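Local coordinates for protein DNA gyrase, B subunit, truncated (Myxococcus xanthus, PDB 3CWV) that probably takes part, as a type II topoisomerase B subunit, in the ATP-dependent breakage, passage and rejoining of double-stranded DNA, at residues 241-246 and 274-279; 226-231 and 341-346; 214-219 and 301-306. One frame throughout, in Å; residues are numbered along the deposited sequence.

Contact 1: residues 241-246 and 274-279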
loop_
_atom_site.group_PDB
_atom_site.type_symbol
_atom_site.label_atom_id
_atom_site.label_comp_id
_atom_site.label_asym_id
_atom_site.label_seq_id
_atom_site.Cartn_x
_atom_site.Cartn_y
_atom_site.Cartn_z
ATOM N N CYS A 241 9.029 -6.853 -8.649
ATOM C CA CYS A 241 8.246 -7.601 -9.585
ATOM C C CYS A 241 8.313 -9.101 -9.243
ATOM O O CYS A 241 9.347 -9.595 -8.783
ATOM C CB CYS A 241 8.796 -7.322 -10.987
ATOM S SG CYS A 241 8.037 -8.258 -12.245
ATOM N N ALA A 242 7.203 -9.809 -9.438
ATOM C CA ALA A 242 7.186 -11.283 -9.289
ATOM C C ALA A 242 6.341 -11.892 -10.397
ATOM O O ALA A 242 5.268 -11.381 -10.705
ATOM C CB ALA A 242 6.633 -11.690 -7.937
ATOM N N LEU A 243 6.811 -12.998 -10.981
ATOM C CA LEU A 243 6.040 -13.703 -12.006
ATOM C C LEU A 243 5.980 -15.205 -11.684
ATOM O O LEU A 243 6.985 -15.818 -11.337
ATOM C CB LEU A 243 6.644 -13.496 -13.408
ATOM C CG LEU A 243 6.780 -12.052 -13.929
ATOM C CD1 LEU A 243 8.182 -11.527 -13.644
ATOM C CD2 LEU A 243 6.529 -12.022 -15.429
ATOM N N GLN A 244 4.804 -15.786 -11.839
ATOM C CA GLN A 244 4.592 -17.179 -11.479
ATOM C C GLN A 244 3.613 -17.800 -12.460
ATOM O O GLN A 244 2.457 -17.379 -12.532
ATOM C CB GLN A 244 4.038 -17.291 -10.043
ATOM C CG GLN A 244 3.698 -18.732 -9.628
ATOM C CD GLN A 244 4.939 -19.591 -9.534
ATOM O OE1 GLN A 244 5.812 -19.329 -8.722
ATOM N NE2 GLN A 244 5.038 -20.599 -10.395
ATOM N N TRP A 245 4.094 -18.792 -13.215
ATOM C CA TRP A 245 3.285 -19.528 -14.165
ATOM C C TRP A 245 2.778 -20.815 -13.547
ATOM O O TRP A 245 3.491 -21.479 -12.798
ATOM C CB TRP A 245 4.082 -19.861 -15.422
ATOM C CG TRP A 245 4.225 -18.726 -16.382
ATOM C CD1 TRP A 245 3.355 -18.370 -17.372
ATOM C CD2 TRP A 245 5.315 -17.809 -16.460
ATOM N NE1 TRP A 245 3.842 -17.297 -18.070
ATOM C CE2 TRP A 245 5.042 -16.924 -17.522
ATOM C CE3 TRP A 245 6.496 -17.645 -15.731
ATOM C CZ2 TRP A 245 5.903 -15.889 -17.872
ATOM C CZ3 TRP A 245 7.354 -16.614 -16.086
ATOM C CH2 TRP A 245 7.047 -15.751 -17.144
ATOM N N CYS A 246 1.531 -21.136 -13.866
ATOM C CA CYS A 246 0.863 -22.341 -13.417
ATOM C C CYS A 246 0.222 -22.944 -14.656
ATOM O O CYS A 246 0.091 -22.268 -15.673
ATOM C CB CYS A 246 -0.204 -22.013 -12.375
ATOM S SG CYS A 246 0.442 -21.240 -10.868
ATOM N N GLN A 274 7.310 -5.722 -21.929
ATOM C CA GLN A 274 8.147 -5.511 -23.104
ATOM C C GLN A 274 9.477 -6.232 -22.969
ATOM O O GLN A 274 9.978 -6.820 -23.944
ATOM C CB GLN A 274 8.344 -4.015 -23.393
ATOM C CG GLN A 274 7.065 -3.348 -23.960
ATOM C CD GLN A 274 6.638 -3.929 -25.320
ATOM O OE1 GLN A 274 5.666 -4.692 -25.421
ATOM N NE2 GLN A 274 7.383 -3.582 -26.362
ATOM N N ALA A 275 10.047 -6.195 -21.767
ATOM C CA ALA A 275 11.292 -6.900 -21.475
ATOM C C ALA A 275 11.134 -8.418 -21.638
ATOM O O ALA A 275 12.007 -9.071 -22.204
ATOM C CB ALA A 275 11.787 -6.553 -20.065
ATOM N N LEU A 276 10.014 -8.969 -21.160
ATOM C CA LEU A 276 9.764 -10.419 -21.233
ATOM C C LEU A 276 9.450 -10.890 -22.661
ATOM O O LEU A 276 10.037 -11.868 -23.152
ATOM C CB LEU A 276 8.618 -10.828 -20.298
ATOM C CG LEU A 276 8.211 -12.313 -20.237
ATOM C CD1 LEU A 276 9.390 -13.248 -19.947
ATOM C CD2 LEU A 276 7.113 -12.525 -19.227
ATOM N N ARG A 277 8.517 -10.208 -23.317
ATOM C CA ARG A 277 8.188 -10.504 -24.712
ATOM C C ARG A 277 9.418 -10.420 -25.609
ATOM O O ARG A 277 9.537 -11.178 -26.573
ATOM C CB ARG A 277 7.119 -9.543 -25.222
ATOM C CG ARG A 277 5.724 -9.833 -24.721
ATOM C CD ARG A 277 4.746 -8.858 -25.348
ATOM N NE ARG A 277 4.773 -8.986 -26.804
ATOM C CZ ARG A 277 4.229 -8.122 -27.653
ATOM N NH1 ARG A 277 3.598 -7.048 -27.200
ATOM N NH2 ARG A 277 4.319 -8.336 -28.961
ATOM N N GLY A 278 10.323 -9.501 -25.274
ATOM C CA GLY A 278 11.565 -9.296 -25.993
ATOM C C GLY A 278 12.639 -10.340 -25.724
ATOM O O GLY A 278 13.444 -10.659 -26.612
ATOM N N ALA A 279 12.675 -10.843 -24.491
ATOM C CA ALA A 279 13.590 -11.900 -24.111
ATOM C C ALA A 279 13.181 -13.175 -24.830
ATOM O O ALA A 279 14.028 -13.879 -25.364
ATOM C CB ALA A 279 13.581 -12.107 -22.597
#

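Contact 2: residues 226-231 and 341-346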
loop_
_atom_site.group_PDB
_atom_site.type_symbol
_atom_site.label_atom_id
_atom_site.label_comp_id
_atom_site.label_asym_id
_atom_site.label_seq_id
_atom_site.Cartn_x
_atom_site.Cartn_y
_atom_site.Cartn_z
ATOM N N GLU A 226 9.631 -21.641 -7.616
ATOM C CA GLU A 226 9.917 -20.322 -7.057
ATOM C C GLU A 226 9.569 -19.254 -8.092
ATOM O O GLU A 226 9.873 -19.414 -9.287
ATOM C CB GLU A 226 11.390 -20.237 -6.628
ATOM C CG GLU A 226 11.637 -19.454 -5.347
ATOM C CD GLU A 226 10.956 -20.058 -4.122
ATOM O OE1 GLU A 226 11.021 -21.295 -3.926
ATOM O OE2 GLU A 226 10.356 -19.289 -3.344
ATOM N N PRO A 227 8.888 -18.170 -7.652
ATOM C CA PRO A 227 8.547 -17.145 -8.629
ATOM C C PRO A 227 9.794 -16.495 -9.202
ATOM O O PRO A 227 10.857 -16.482 -8.553
ATOM C CB PRO A 227 7.720 -16.133 -7.803
ATOM C CG PRO A 227 7.173 -16.947 -6.659
ATOM C CD PRO A 227 8.355 -17.843 -6.315
ATOM N N VAL A 228 9.679 -15.988 -10.419
ATOM C CA VAL A 228 10.724 -15.125 -10.968
ATOM C C VAL A 228 10.593 -13.757 -10.299
ATOM O O VAL A 228 9.502 -13.205 -10.263
ATOM C CB VAL A 228 10.594 -14.956 -12.487
ATOM C CG1 VAL A 228 11.692 -14.023 -13.008
ATOM C CG2 VAL A 228 10.663 -16.302 -13.188
ATOM N N VAL A 229 11.690 -13.209 -9.779
ATOM C CA VAL A 229 11.615 -11.973 -9.001
ATOM C C VAL A 229 12.669 -10.960 -9.425
ATOM O O VAL A 229 13.770 -11.330 -9.832
ATOM C CB VAL A 229 11.762 -12.230 -7.472
ATOM C CG1 VAL A 229 10.785 -13.288 -7.022
ATOM C CG2 VAL A 229 13.172 -12.670 -7.114
ATOM N N PHE A 230 12.320 -9.682 -9.324
ATOM C CA PHE A 230 13.261 -8.576 -9.519
ATOM C C PHE A 230 13.003 -7.519 -8.463
ATOM O O PHE A 230 11.869 -7.363 -7.992
ATOM C CB PHE A 230 13.100 -7.963 -10.911
ATOM C CG PHE A 230 13.321 -8.935 -12.026
ATOM C CD1 PHE A 230 14.606 -9.372 -12.338
ATOM C CD2 PHE A 230 12.252 -9.410 -12.767
ATOM C CE1 PHE A 230 14.816 -10.267 -13.370
ATOM C CE2 PHE A 230 12.462 -10.310 -13.800
ATOM C CZ PHE A 230 13.744 -10.738 -14.096
ATOM N N ASP A 231 14.060 -6.836 -8.038
ATOM C CA ASP A 231 13.925 -5.743 -7.100
ATOM C C ASP A 231 15.091 -4.829 -7.409
ATOM O O ASP A 231 16.237 -5.218 -7.194
ATOM C CB ASP A 231 14.049 -6.250 -5.654
ATOM C CG ASP A 231 13.939 -5.134 -4.612
ATOM O OD1 ASP A 231 13.667 -3.944 -4.948
ATOM O OD2 ASP A 231 14.134 -5.458 -3.418
ATOM N N ILE A 341 16.607 -12.813 -20.321
ATOM C CA ILE A 341 17.360 -13.659 -21.277
ATOM C C ILE A 341 18.234 -14.704 -20.552
ATOM O O ILE A 341 18.077 -15.904 -20.765
ATOM C CB ILE A 341 18.215 -12.804 -22.267
ATOM C CG1 ILE A 341 17.300 -12.070 -23.259
ATOM C CG2 ILE A 341 19.216 -13.687 -23.054
ATOM C CD1 ILE A 341 18.002 -11.052 -24.140
ATOM N N GLU A 342 19.131 -14.250 -19.686
ATOM C CA GLU A 342 19.996 -15.155 -18.945
ATOM C C GLU A 342 19.206 -16.094 -18.035
ATOM O O GLU A 342 19.406 -17.312 -18.044
ATOM C CB GLU A 342 21.001 -14.362 -18.132
ATOM C CG GLU A 342 21.867 -15.209 -17.203
ATOM C CD GLU A 342 22.999 -15.981 -17.915
ATOM O OE1 GLU A 342 23.941 -16.422 -17.211
ATOM O OE2 GLU A 342 22.958 -16.150 -19.159
ATOM N N LEU A 343 18.291 -15.517 -17.262
ATOM C CA LEU A 343 17.469 -16.266 -16.327
ATOM C C LEU A 343 16.703 -17.388 -16.994
ATOM O O LEU A 343 16.578 -18.486 -16.430
ATOM C CB LEU A 343 16.468 -15.307 -15.676
ATOM C CG LEU A 343 15.272 -15.771 -14.874
ATOM C CD1 LEU A 343 14.938 -14.621 -13.949
ATOM C CD2 LEU A 343 14.085 -16.112 -15.741
ATOM N N LEU A 344 16.153 -17.103 -18.171
ATOM C CA LEU A 344 15.227 -18.024 -18.804
ATOM C C LEU A 344 15.950 -19.192 -19.491
ATOM O O LEU A 344 15.319 -20.182 -19.841
ATOM C CB LEU A 344 14.304 -17.301 -19.797
ATOM C CG LEU A 344 13.145 -16.412 -19.282
ATOM C CD1 LEU A 344 12.525 -15.569 -20.396
ATOM C CD2 LEU A 344 12.060 -17.233 -18.597
ATOM N N ARG A 345 17.263 -19.075 -19.659
ATOM C CA ARG A 345 18.038 -20.105 -20.358
ATOM C C ARG A 345 17.761 -21.464 -19.737
ATOM O O ARG A 345 17.248 -22.374 -20.406
ATOM C CB ARG A 345 19.542 -19.800 -20.319
ATOM C CG ARG A 345 19.976 -18.743 -21.330
ATOM C CD ARG A 345 21.462 -18.411 -21.219
ATOM N NE ARG A 345 21.854 -17.328 -22.127
ATOM C CZ ARG A 345 21.850 -17.422 -23.459
ATOM N NH1 ARG A 345 21.466 -18.552 -24.060
ATOM N NH2 ARG A 345 22.225 -16.383 -24.198
ATOM N N GLU A 346 18.066 -21.565 -18.445
ATOM C CA GLU A 346 17.938 -22.826 -17.700
ATOM C C GLU A 346 16.729 -22.867 -16.757
ATOM O O GLU A 346 16.716 -23.643 -15.796
ATOM C CB GLU A 346 19.224 -23.098 -16.914
ATOM C CG GLU A 346 20.426 -23.401 -17.796
ATOM C CD GLU A 346 20.239 -24.650 -18.647
ATOM O OE1 GLU A 346 20.048 -25.753 -18.073
ATOM O OE2 GLU A 346 20.300 -24.529 -19.893
#

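Contact 3: residues 214-219 and 301-306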
loop_
_atom_site.group_PDB
_atom_site.type_symbol
_atom_site.label_atom_id
_atom_site.label_comp_id
_atom_site.label_asym_id
_atom_site.label_seq_id
_atom_site.Cartn_x
_atom_site.Cartn_y
_atom_site.Cartn_z
ATOM N N HIS A 214 3.393 -16.551 -4.632
ATOM C CA HIS A 214 3.324 -17.956 -4.227
ATOM C C HIS A 214 1.994 -18.225 -3.540
ATOM O O HIS A 214 1.293 -19.188 -3.878
ATOM C CB HIS A 214 4.447 -18.334 -3.256
ATOM C CG HIS A 214 4.147 -19.586 -2.482
ATOM N ND1 HIS A 214 4.327 -20.849 -3.010
ATOM C CD2 HIS A 214 3.614 -19.768 -1.248
ATOM C CE1 HIS A 214 3.943 -21.752 -2.124
ATOM N NE2 HIS A 214 3.501 -21.122 -1.049
ATOM N N VAL A 215 1.663 -17.380 -2.566
ATOM C CA VAL A 215 0.392 -17.466 -1.859
ATOM C C VAL A 215 -0.780 -17.504 -2.823
ATOM O O VAL A 215 -1.636 -18.394 -2.722
ATOM C CB VAL A 215 0.206 -16.296 -0.855
ATOM C CG1 VAL A 215 -1.227 -16.237 -0.337
ATOM C CG2 VAL A 215 1.168 -16.436 0.304
ATOM N N LEU A 216 -0.818 -16.542 -3.756
ATOM C CA LEU A 216 -1.933 -16.402 -4.695
ATOM C C LEU A 216 -2.081 -17.586 -5.632
ATOM O O LEU A 216 -3.144 -17.783 -6.213
ATOM C CB LEU A 216 -1.781 -15.128 -5.532
ATOM C CG LEU A 216 -1.931 -13.787 -4.803
ATOM C CD1 LEU A 216 -1.181 -12.711 -5.570
ATOM C CD2 LEU A 216 -3.415 -13.451 -4.650
ATOM N N THR A 217 -1.008 -18.353 -5.799
ATOM C CA THR A 217 -1.024 -19.514 -6.690
ATOM C C THR A 217 -0.940 -20.872 -5.972
ATOM O O THR A 217 -0.919 -21.922 -6.628
ATOM C CB THR A 217 0.125 -19.438 -7.732
ATOM O OG1 THR A 217 1.386 -19.291 -7.069
ATOM C CG2 THR A 217 -0.077 -18.284 -8.690
ATOM N N GLU A 218 -0.877 -20.861 -4.639
ATOM C CA GLU A 218 -0.569 -22.091 -3.877
ATOM C C GLU A 218 -1.507 -23.292 -4.159
ATOM O O GLU A 218 -1.122 -24.442 -3.943
ATOM C CB GLU A 218 -0.498 -21.814 -2.364
ATOM C CG GLU A 218 -1.839 -21.509 -1.731
ATOM C CD GLU A 218 -1.801 -21.441 -0.208
ATOM O OE1 GLU A 218 -0.699 -21.435 0.398
ATOM O OE2 GLU A 218 -2.899 -21.379 0.385
ATOM N N ALA A 219 -2.716 -23.019 -4.646
ATOM C CA ALA A 219 -3.703 -24.067 -4.934
ATOM C C ALA A 219 -3.856 -24.305 -6.439
ATOM O O ALA A 219 -4.868 -24.854 -6.897
ATOM C CB ALA A 219 -5.052 -23.702 -4.326
ATOM N N THR A 301 0.496 -15.478 -13.032
ATOM C CA THR A 301 0.175 -14.527 -11.982
ATOM C C THR A 301 1.409 -13.620 -11.875
ATOM O O THR A 301 2.508 -14.081 -11.552
ATOM C CB THR A 301 -0.139 -15.220 -10.632
ATOM O OG1 THR A 301 -1.272 -16.088 -10.780
ATOM C CG2 THR A 301 -0.446 -14.190 -9.517
ATOM N N ALA A 302 1.226 -12.334 -12.187
ATOM C CA ALA A 302 2.326 -11.366 -12.172
ATOM C C ALA A 302 1.946 -10.151 -11.314
ATOM O O ALA A 302 0.790 -9.698 -11.311
ATOM C CB ALA A 302 2.680 -10.932 -13.606
ATOM N N ILE A 303 2.920 -9.655 -10.558
ATOM C CA ILE A 303 2.718 -8.488 -9.717
ATOM C C ILE A 303 3.870 -7.520 -9.986
ATOM O O ILE A 303 5.041 -7.929 -9.985
ATOM C CB ILE A 303 2.713 -8.863 -8.212
ATOM C CG1 ILE A 303 1.692 -9.978 -7.918
ATOM C CG2 ILE A 303 2.424 -7.614 -7.347
ATOM C CD1 ILE A 303 1.852 -10.611 -6.562
ATOM N N VAL A 304 3.532 -6.251 -10.229
ATOM C CA VAL A 304 4.519 -5.210 -10.508
ATOM C C VAL A 304 4.226 -3.973 -9.632
ATOM O O VAL A 304 3.178 -3.372 -9.763
ATOM C CB VAL A 304 4.475 -4.780 -12.004
ATOM C CG1 VAL A 304 5.481 -3.648 -12.245
ATOM C CG2 VAL A 304 4.721 -5.990 -12.967
ATOM N N ALA A 305 5.149 -3.604 -8.742
ATOM C CA ALA A 305 4.926 -2.517 -7.793
ATOM C C ALA A 305 6.071 -1.518 -7.911
ATOM O O ALA A 305 7.237 -1.894 -7.793
ATOM C CB ALA A 305 4.868 -3.052 -6.338
ATOM N N VAL A 306 5.735 -0.254 -8.154
ATOM C CA VAL A 306 6.767 0.793 -8.148
ATOM C C VAL A 306 6.515 1.675 -6.943
ATOM O O VAL A 306 5.388 1.814 -6.502
ATOM C CB VAL A 306 6.814 1.580 -9.495
ATOM C CG1 VAL A 306 5.494 2.309 -9.757
ATOM C CG2 VAL A 306 8.025 2.551 -9.537
HETATM O O HOH W 1 -3.369 -16.071 -9.232
#

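Contact 1: residues 241-246 and 274-279
The indole of Trp245 meets Leu276 at its edge: CD2 of the leucine lies in the ring plane, 3.8 Å from Trp245 CZ2 and as close to the neighbouring CH2, so it abuts the six-membered ring rather than lying over a face. The pyrrole NE1 belongs to a different partner, the backbone carbonyl of Val296, a bond that helps fix the turn of the ring while its benzo corner points at the helix. The other flat group is the amide of Gln244. Its NE2 donates to Trp245 O at 3.0 Å with an N-H...O angle of 155°; the acceptor lies nearly in the amide plane, but the donor stands above the carbonyl plane. The same NE2 also bonds His224 O.

Across the contact everything converges on one methyl. Leu276 CD2 meets Leu243 CD2 tip to tip at 3.9 Å, besides touching the indole. Extension of the Leu276 side chain, with CG anti to the backbone N (chi1 -180°), carries this methyl out from the helix to both residues. Leu243 and Trp245 are two apart on the strand, hence on the same face of the sheet, and no hydrogen bond crosses between the segments. All three residues are buried.

Leu300 of strand 300-307 touches both Leu243 and Trp245 from the next strand. Through Leu276, helix 267-284 packs against strand 237-245, while Ala275 and Ala279, on another side of this helix, receive Phe340 of the adjacent helix 328-345.

Contact 2: residues 226-231 and 341-346
Van der Waals contact carries the meeting of Val228 and Phe230 with Leu343, and the last supplies both of its methyls. Leu343 CD1 presses on Val228 CG1 at 3.4 Å, tighter than carbon atoms usually pack, while Leu343 CD2 stays 4.2 Å from the same Val228 CG1. The two side chains cross obliquely. CG1 is the valine branch that lies anti to the backbone N (chi1 179°), and it does the touching. Two residues along the strand, Phe230 adds the far end of its ring: CZ lies 4.1 Å from Leu343 CD1, the methyl approaching the ring obliquely. One methyl thus sits against both an aliphatic branch and the CZ end of the Phe230 ring.

Aromatic contact continues beyond the segments, since the Phe230 ring packs edge-to-face with Phe340, three residues before Leu343 on helix 328-345. Leu344, next to Leu343, turns to the neighbouring helix and touches Leu276, Leu280 and Leu283 of helix 267-284.

No polar pair links the segments. On the helix, Arg345 NE pairs with Glu342 OE2 at 3.4 Å in a salt bridge, and Arg345 N reaches Glu342 O at 3.2 Å. Asp231 OD2 forms a salt bridge with Arg238 NH2 of the neighbouring strand 237-245.

With no hydrogen bond or charge pair across it, the contact sets no donor-acceptor pairing between strand and helix. Outermost strand 228-234 and the end of helix 328-345 meet here through apolar side chains, with one methyl pair pressed close.

Contact 3: residues 214-219 and 301-306
Thr217 turns its methyl toward Thr301 because chi1 of 55° puts OG1 between the backbone N and the carbonyl carbon, leaving CG2 anti to the carbonyl carbon. On the strand, chi1 of -61° swings the Thr301 hydroxyl out to meet it: Thr217 CG2 lies 3.3 Å from Thr301 OG1 and 3.6 Å from Thr301 CB. The two threonines slide past one another in opposite directions, methyl against hydroxyl, without a hydrogen bond.

Each hydroxyl is served separately. Thr217 OG1 bonds the side-chain NE2 of Gln222 and has the carbonyl of Ala213, one turn back in the helix, as a further partner. Thr301 OG1 holds a water at 2.6 Å, and this water makes a weak bond to Leu216 O, loosely bridging Leu216 and Thr301.

The arrangement belongs to the S5-type fold of the gyrase B family, in which helices pack on a mixed sheet. Helix 208-217 lies against the face of strand 300-307 that bears Thr301 and Ile303; Val304, the next residue after Ile303, faces helix 267-284 instead.

Apolar packing completes the contact beside the threonines. Leu216 CD1 reaches Ile303 CD1 at 3.8 Å, the two side chains meeting at a slant, and comes within 4.3 Å of Thr301 CG2. Leu216 also touches Leu254 of strand 252-257, which runs next to strand 300-307.

Overall arrangement
From the N terminus the chain passes helix 208-217, the first half of contact 3, then outer strand 228-234, then strand 237-245. Contact 1 is the first to close, when helix 267-284 returns to that last strand. Strand 300-307 then closes contact 3 and helix 328-345 closes contact 2, so contact 1 lies within both larger loops, while contacts 2 and 3 cross. The three strands are sheet neighbours in the order 228-234, 237-245, 300-307, joined by backbone hydrogen bonds such as Leu243 N to Val228 O and Ala242 N to Ile303 O. Contacts 1 and 2 bring two adjacent helices to one face; contact 3 brings helix 208-217 to the other.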